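Local coordinates for phosphate-specific transport system accessory protein PhoU homolog (Pseudomonas aeruginosa, PDB 4Q25), which probably regulates phosphate uptake, working as a homodimeric helix-bundle protein that acts as a negative regulator of the Pho regulon, at residues 64-67 with 68-72; 201-204 with 205-208; 130-133 with 134-138. All coordinates share one frame; numbering follows the deposited sequence.

Contact 1 (64-67 with 68-72)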
loop_
_atom_site.group_PDB
_atom_site.type_symbol
_atom_site.label_atom_id
_atom_site.label_comp_id
_atom_site.label_asym_id
_atom_site.label_seq_id
_atom_site.Cartn_x
_atom_site.Cartn_y
_atom_site.Cartn_z
ATOM N N GLN A 64 10.536 -4.983 11.773
ATOM C CA GLN A 64 11.897 -5.425 12.013
ATOM C C GLN A 64 12.115 -6.837 11.442
ATOM O O GLN A 64 13.217 -7.156 10.993
ATOM C CB GLN A 64 12.240 -5.345 13.517
ATOM C CG GLN A 64 13.722 -5.478 13.864
ATOM C CD GLN A 64 14.625 -4.536 13.070
ATOM O OE1 GLN A 64 14.446 -3.316 13.087
ATOM N NE2 GLN A 64 15.601 -5.106 12.361
ATOM N N MET A 65 11.082 -7.675 11.413
ATOM C CA MET A 65 11.211 -8.958 10.697
ATOM C C MET A 65 11.423 -8.734 9.219
ATOM O O MET A 65 12.199 -9.435 8.582
ATOM C CB MET A 65 9.998 -9.859 10.882
ATOM C CG MET A 65 9.929 -10.517 12.243
ATOM S SD MET A 65 8.388 -11.415 12.480
ATOM C CE MET A 65 8.960 -13.079 12.132
ATOM N N GLU A 66 10.733 -7.764 8.653
ATOM C CA GLU A 66 10.852 -7.530 7.216
ATOM C C GLU A 66 12.268 -7.079 6.857
ATOM O O GLU A 66 12.809 -7.498 5.843
ATOM C CB GLU A 66 9.850 -6.483 6.747
ATOM C CG GLU A 66 9.960 -6.125 5.267
ATOM C CD GLU A 66 10.056 -4.629 5.077
ATOM O OE1 GLU A 66 9.067 -4.017 4.594
ATOM O OE2 GLU A 66 11.109 -4.064 5.461
ATOM N N ARG A 67 12.832 -6.207 7.685
ATOM C CA ARG A 67 14.205 -5.742 7.522
ATOM C C ARG A 67 15.196 -6.878 7.636
ATOM O O ARG A 67 16.125 -6.977 6.832
ATOM C CB ARG A 67 14.550 -4.692 8.568
ATOM C CG ARG A 67 13.826 -3.376 8.352
ATOM C CD ARG A 67 13.964 -2.470 9.568
ATOM N NE ARG A 67 12.822 -1.558 9.638
ATOM C CZ ARG A 67 12.062 -1.363 10.712
ATOM N NH1 ARG A 67 12.343 -1.965 11.860
ATOM N NH2 ARG A 67 11.039 -0.522 10.640
ATOM N N ASN A 68 14.989 -7.741 8.626
ATOM C CA ASN A 68 15.874 -8.896 8.817
ATOM C C ASN A 68 15.843 -9.869 7.653
ATOM O O ASN A 68 16.856 -10.445 7.294
ATOM C CB ASN A 68 15.570 -9.619 10.130
ATOM C CG ASN A 68 15.850 -8.753 11.333
ATOM O OD1 ASN A 68 16.547 -7.769 11.228
ATOM N ND2 ASN A 68 15.263 -9.087 12.463
ATOM N N ILE A 69 14.685 -10.043 7.054
ATOM C CA ILE A 69 14.555 -10.951 5.925
ATOM C C ILE A 69 15.176 -10.326 4.678
ATOM O O ILE A 69 15.752 -11.023 3.869
ATOM C CB ILE A 69 13.076 -11.302 5.686
ATOM C CG1 ILE A 69 12.528 -12.134 6.865
ATOM C CG2 ILE A 69 12.877 -12.049 4.385
ATOM C CD1 ILE A 69 11.047 -12.535 6.744
ATOM N N ASP A 70 15.041 -9.014 4.506
ATOM C CA ASP A 70 15.599 -8.340 3.327
ATOM C C ASP A 70 17.102 -8.465 3.329
ATOM O O ASP A 70 17.686 -8.742 2.303
ATOM C CB ASP A 70 15.214 -6.843 3.254
ATOM C CG ASP A 70 13.837 -6.615 2.616
ATOM O OD1 ASP A 70 13.580 -7.125 1.500
ATOM O OD2 ASP A 70 13.001 -5.908 3.231
ATOM N N GLU A 71 17.721 -8.237 4.474
ATOM C CA GLU A 71 19.186 -8.340 4.584
ATOM C C GLU A 71 19.662 -9.758 4.351
ATOM O O GLU A 71 20.693 -9.993 3.730
ATOM C CB GLU A 71 19.670 -7.864 5.937
ATOM C CG GLU A 71 19.647 -6.357 6.076
ATOM C CD GLU A 71 20.422 -5.663 4.967
ATOM O OE1 GLU A 71 21.665 -5.724 4.999
ATOM O OE2 GLU A 71 19.769 -5.090 4.058
ATOM N N GLU A 72 18.877 -10.703 4.830
ATOM C CA GLU A 72 19.135 -12.115 4.612
ATOM C C GLU A 72 19.134 -12.461 3.131
ATOM O O GLU A 72 20.003 -13.218 2.650
ATOM C CB GLU A 72 18.070 -12.920 5.351
ATOM C CG GLU A 72 18.483 -14.302 5.721
ATOM C CD GLU A 72 17.377 -15.050 6.430
ATOM O OE1 GLU A 72 17.414 -16.303 6.383
ATOM O OE2 GLU A 72 16.481 -14.402 7.028
#
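Two acids one helical turn apart, Glu66 and Asp70, fit the E(D)XXXD pattern that builds metal-cluster sites in other members of the PhoU family, and they meet on helix 59-78. Glu66 OE2 lies 3.5 Å from Asp70 OD2, an approach of two acceptors in which the carboxylate planes are turned 63° apart. The Glu66 chain starts away from its own backbone nitrogen (chi1 177°), and a bend at chi2 (-128°) turns OE2 to face Asp70, whose carboxylate leans back over the preceding turn to meet it. The same Asp70 OD2 also comes within 3.1 Å of Glu66 O, again without a bond between the two oxygens. Its strong partner is elsewhere: Lys95 of the second subunit makes a salt bridge to it.

Round the helix, Gln64 bridges Asn68 and Arg67. Its NE2 donates to Asn68 OD1 at 3.0 Å, arriving from above the carbonyl plane, while the acceptor stays close to the plane of the Gln64 amide. The opposite end of that amide, OE1, accepts from Arg67 NH1 at 2.8 Å, with OE1 lying near the guanidinium plane. Using both ends restrains the amide's rotation and settles which end is oxygen. Beneath these side chains, i to i+4 bonds run unbroken from Asn68 N to Gln64 O through Glu71 N to Arg67 O. Ile69 faces Ile93 and Val97 of helix 84-120, and Met65 packs on Met29 and Leu32 of helix 15-45.

Glu71 joins Arg88 and Tyr217 of the second subunit, so this side of the helix belongs to the dimer interface. Glu66 also touches Glu101, and the gathered negative charge would be costly unless compensated; Lys95 of the second subunit probably meets part of that cost, and the grouping is consistent with a cation site as in metal-bound relatives.

Contact 2 (201-204 with 205-208); sequences LERI and GDHA
Glu202 O accepts the N-H of Asp206 at 2.9 Å. The carboxylate of Asp206 leans back over the same turn, bringing OD1 to 3.2 Å from Glu202 O, a close pair of acceptors without a bond. The other oxygen, OD2, faces Arg203: NH2 makes a weak hydrogen bond to it at 3.3 Å, within a salt bridge, and NE stands 3.5 Å from it. Arg203 reaches this position by bending twice, at CG (chi2 -104°) and again at CD, so that OD2 lies at the guanidinium edge while the two flat groups stand 68° apart. Glu202 and Asp206 have the spacing of the E(D)XXXD motif of the PhoU family, which carries metal clusters in some relatives. Asp163 and Asp167 of helix 153-183 lie close to them, an acidic grouping consistent with such a site, while Arg199 forms a salt bridge with Glu202. On the next turn the His207 ring stands obliquely to the guanidinium, its NE2 3.5 Å from Arg203 NH1; CD2 of the ring lies 3.1 Å from Arg203 O, the oxygen that accepts the backbone N-H of His207 at 2.9 Å. ND1, the second ring nitrogen, is hydrogen-bonded to Asp99 of helix 84-120, which helps set the rotation of the ring. Leu201 packs on Val130 and Ile133 of helix 127-149, and Ile204 on Val137 of the same helix.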
loop_
_atom_site.group_PDB
_atom_site.type_symbol
_atom_site.label_atom_id
_atom_site.label_comp_id
_atom_site.label_asym_id
_atom_site.label_seq_id
_atom_site.Cartn_x
_atom_site.Cartn_y
_atom_site.Cartn_z
ATOM N N LEU A 201 -9.509 -4.323 5.077
ATOM C CA LEU A 201 -9.645 -5.775 4.878
ATOM C C LEU A 201 -9.539 -6.153 3.364
ATOM O O LEU A 201 -8.921 -7.133 2.998
ATOM C CB LEU A 201 -10.948 -6.277 5.512
ATOM C CG LEU A 201 -10.978 -6.210 7.043
ATOM C CD1 LEU A 201 -12.345 -6.608 7.584
ATOM C CD2 LEU A 201 -9.901 -7.087 7.652
ATOM N N GLU A 202 -10.116 -5.344 2.500
ATOM C CA GLU A 202 -10.027 -5.558 1.074
ATOM C C GLU A 202 -8.579 -5.502 0.599
ATOM O O GLU A 202 -8.168 -6.302 -0.229
ATOM C CB GLU A 202 -10.845 -4.520 0.317
ATOM C CG GLU A 202 -10.838 -4.776 -1.169
ATOM C CD GLU A 202 -11.577 -3.744 -1.989
ATOM O OE1 GLU A 202 -12.026 -4.098 -3.096
ATOM O OE2 GLU A 202 -11.693 -2.584 -1.553
ATOM N N ARG A 203 -7.815 -4.551 1.126
ATOM C CA ARG A 203 -6.418 -4.447 0.795
ATOM C C ARG A 203 -5.639 -5.642 1.311
ATOM O O ARG A 203 -4.730 -6.137 0.666
ATOM C CB ARG A 203 -5.833 -3.181 1.377
ATOM C CG ARG A 203 -6.305 -1.886 0.726
ATOM C CD ARG A 203 -5.233 -1.329 -0.172
ATOM N NE ARG A 203 -5.091 -2.071 -1.424
ATOM C CZ ARG A 203 -3.959 -2.192 -2.124
ATOM N NH1 ARG A 203 -2.795 -1.657 -1.702
ATOM N NH2 ARG A 203 -3.987 -2.895 -3.251
ATOM N N ILE A 204 -5.975 -6.112 2.495
ATOM C CA ILE A 204 -5.332 -7.326 2.977
ATOM C C ILE A 204 -5.527 -8.500 1.975
ATOM O O ILE A 204 -4.606 -9.252 1.713
ATOM C CB ILE A 204 -5.813 -7.656 4.375
ATOM C CG1 ILE A 204 -5.230 -6.622 5.341
ATOM C CG2 ILE A 204 -5.397 -9.064 4.793
ATOM C CD1 ILE A 204 -5.810 -6.696 6.731
ATOM N N GLY A 205 -6.713 -8.602 1.401
ATOM C CA GLY A 205 -6.992 -9.597 0.391
ATOM C C GLY A 205 -6.270 -9.331 -0.911
ATOM O O GLY A 205 -5.824 -10.268 -1.551
ATOM N N ASP A 206 -6.175 -8.065 -1.320
ATOM C CA ASP A 206 -5.350 -7.712 -2.482
ATOM C C ASP A 206 -3.904 -8.169 -2.284
ATOM O O ASP A 206 -3.330 -8.728 -3.197
ATOM C CB ASP A 206 -5.388 -6.219 -2.767
ATOM C CG ASP A 206 -6.739 -5.742 -3.196
ATOM O OD1 ASP A 206 -7.669 -6.571 -3.392
ATOM O OD2 ASP A 206 -6.873 -4.507 -3.289
ATOM N N HIS A 207 -3.332 -7.981 -1.088
ATOM C CA HIS A 207 -1.951 -8.413 -0.839
ATOM C C HIS A 207 -1.761 -9.947 -0.735
ATOM O O HIS A 207 -0.717 -10.487 -1.093
ATOM C CB HIS A 207 -1.382 -7.733 0.404
ATOM C CG HIS A 207 -1.140 -6.268 0.228
ATOM N ND1 HIS A 207 -0.065 -5.777 -0.472
ATOM C CD2 HIS A 207 -1.815 -5.190 0.695
ATOM C CE1 HIS A 207 -0.105 -4.458 -0.449
ATOM N NE2 HIS A 207 -1.172 -4.083 0.234
ATOM N N ALA A 208 -2.746 -10.642 -0.209
ATOM C CA ALA A 208 -2.719 -12.092 -0.232
ATOM C C ALA A 208 -2.680 -12.587 -1.671
ATOM O O ALA A 208 -1.957 -13.510 -1.985
ATOM C CB ALA A 208 -3.944 -12.660 0.463
#

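Contact 3 (130-133 with 134-138); sequences VRHI and GSQVQ
The imidazole of His132 is overlapped on one face by the side-chain amide of Gln136, one turn further along helix 127-149. Gln136 NE2 sits 3.5 Å above the ring plane, displaced toward the rim, and OE1 comes to 3.2 Å from His132 CE1. Ring and amide planes are 37° apart, so this is a tilted overlap and not a parallel stack. The first torsion of His132 sets CG opposite its backbone nitrogen (chi1 175°), which brings the ring over the end of the Gln136 side chain, crossing it at a slant. Glu169 of helix 153-183 bridges the pair: its OE2 bonds to His132 NE2 and its OE1 to Gln136 NE2. Tyr162 OH holds the other end of the amide, Gln136 OE1, which limits rotation of that group.

Ser135 folds back on its own helix. Its OG lies 3.0 Å from His132 O and 3.1 Å from Arg131 O, two carbonyls competing for one proton without a settled choice; chi1 of 59° points OG at both. Gly134 N bonds to Val130 O at 2.8 Å, and on the apolar flank Ile133 and Val137 lie side by side, pointing the same way. Helix 127-149 is one helix of the PhoU bundle: Val130 and Ile133 pack on Leu198 of helix 188-220, Val137 on Val166 of helix 153-183, and Arg131 NH1 donates to Asn42 OD1 of helix 15-45.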
loop_
_atom_site.group_PDB
_atom_site.type_symbol
_atom_site.label_atom_id
_atom_site.label_comp_id
_atom_site.label_asym_id
_atom_site.label_seq_id
_atom_site.Cartn_x
_atom_site.Cartn_y
_atom_site.Cartn_z
ATOM N N VAL A 130 -18.034 -6.846 8.117
ATOM C CA VAL A 130 -16.650 -6.817 8.561
ATOM C C VAL A 130 -16.184 -8.228 8.923
ATOM O O VAL A 130 -15.142 -8.668 8.486
ATOM C CB VAL A 130 -16.446 -5.899 9.791
ATOM C CG1 VAL A 130 -15.094 -6.167 10.443
ATOM C CG2 VAL A 130 -16.542 -4.451 9.378
ATOM N N ARG A 131 -16.951 -8.924 9.735
ATOM C CA ARG A 131 -16.593 -10.281 10.144
ATOM C C ARG A 131 -16.487 -11.218 8.949
ATOM O O ARG A 131 -15.581 -12.010 8.868
ATOM C CB ARG A 131 -17.608 -10.823 11.153
ATOM C CG ARG A 131 -17.515 -12.317 11.451
ATOM C CD ARG A 131 -16.212 -12.683 12.114
ATOM N NE ARG A 131 -16.232 -12.341 13.532
ATOM C CZ ARG A 131 -15.172 -12.198 14.317
ATOM N NH1 ARG A 131 -13.944 -12.341 13.851
ATOM N NH2 ARG A 131 -15.362 -11.909 15.588
ATOM N N HIS A 132 -17.415 -11.107 8.019
ATOM C CA HIS A 132 -17.436 -11.968 6.854
ATOM C C HIS A 132 -16.253 -11.753 5.916
ATOM O O HIS A 132 -15.573 -12.709 5.527
ATOM C CB HIS A 132 -18.737 -11.754 6.094
ATOM C CG HIS A 132 -18.810 -12.516 4.818
ATOM N ND1 HIS A 132 -18.534 -13.865 4.754
ATOM C CD2 HIS A 132 -19.120 -12.130 3.557
ATOM C CE1 HIS A 132 -18.671 -14.279 3.507
ATOM N NE2 HIS A 132 -19.013 -13.246 2.759
ATOM N N ILE A 133 -16.017 -10.504 5.541
ATOM C CA ILE A 133 -14.883 -10.157 4.683
ATOM C C ILE A 133 -13.558 -10.435 5.398
ATOM O O ILE A 133 -12.611 -10.982 4.826
ATOM C CB ILE A 133 -15.022 -8.701 4.213
ATOM C CG1 ILE A 133 -16.217 -8.605 3.278
ATOM C CG2 ILE A 133 -13.754 -8.218 3.542
ATOM C CD1 ILE A 133 -16.495 -7.243 2.714
ATOM N N GLY A 134 -13.512 -10.128 6.687
ATOM C CA GLY A 134 -12.304 -10.348 7.467
ATOM C C GLY A 134 -11.888 -11.805 7.563
ATOM O O GLY A 134 -10.687 -12.139 7.567
ATOM N N SER A 135 -12.868 -12.692 7.687
ATOM C CA SER A 135 -12.544 -14.102 7.873
ATOM C C SER A 135 -12.095 -14.694 6.546
ATOM O O SER A 135 -11.233 -15.555 6.503
ATOM C CB SER A 135 -13.718 -14.886 8.452
ATOM O OG SER A 135 -14.817 -14.768 7.595
ATOM N N GLN A 136 -12.675 -14.202 5.470
ATOM C CA GLN A 136 -12.289 -14.631 4.143
ATOM C C GLN A 136 -10.868 -14.213 3.798
ATOM O O GLN A 136 -10.048 -15.009 3.363
ATOM C CB GLN A 136 -13.231 -14.033 3.137
ATOM C CG GLN A 136 -14.583 -14.736 3.080
ATOM C CD GLN A 136 -15.568 -13.987 2.215
ATOM O OE1 GLN A 136 -16.297 -14.587 1.450
ATOM N NE2 GLN A 136 -15.576 -12.675 2.314
ATOM N N VAL A 137 -10.586 -12.949 4.032
ATOM C CA VAL A 137 -9.307 -12.351 3.689
ATOM C C VAL A 137 -8.181 -12.918 4.579
ATOM O O VAL A 137 -7.051 -13.069 4.151
ATOM C CB VAL A 137 -9.500 -10.835 3.813
ATOM C CG1 VAL A 137 -8.218 -10.064 3.604
ATOM C CG2 VAL A 137 -10.739 -10.353 3.059
ATOM N N GLN A 138 -8.507 -13.261 5.812
ATOM C CA GLN A 138 -7.577 -13.963 6.668
ATOM C C GLN A 138 -7.301 -15.344 6.084
ATOM O O GLN A 138 -6.157 -15.803 6.134
ATOM C CB GLN A 138 -8.130 -14.097 8.075
ATOM C CG GLN A 138 -7.195 -14.789 9.088
ATOM C CD GLN A 138 -7.814 -14.832 10.478
ATOM O OE1 GLN A 138 -8.443 -13.870 10.907
ATOM N NE2 GLN A 138 -7.674 -15.958 11.180
#

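Followed from the N terminus, contact 1 comes first on helix 59-78, contact 3 next on helix 127-149, and contact 2 last on helix 188-220. Each is a run within one helix, so none closes a long loop, and the three stand in series without nesting or crossing. Contact 1 belongs to the first PhoU domain range; the other two share the second. Contacts 2 and 3 touch: the Val137 side chain packs against the turn at Gly205, its exact placement being uncertain, joining two helices of the bundle. Contact 1 lies apart, its centre about 22 Å from that of contact 2, and makes salt bridges to the second subunit.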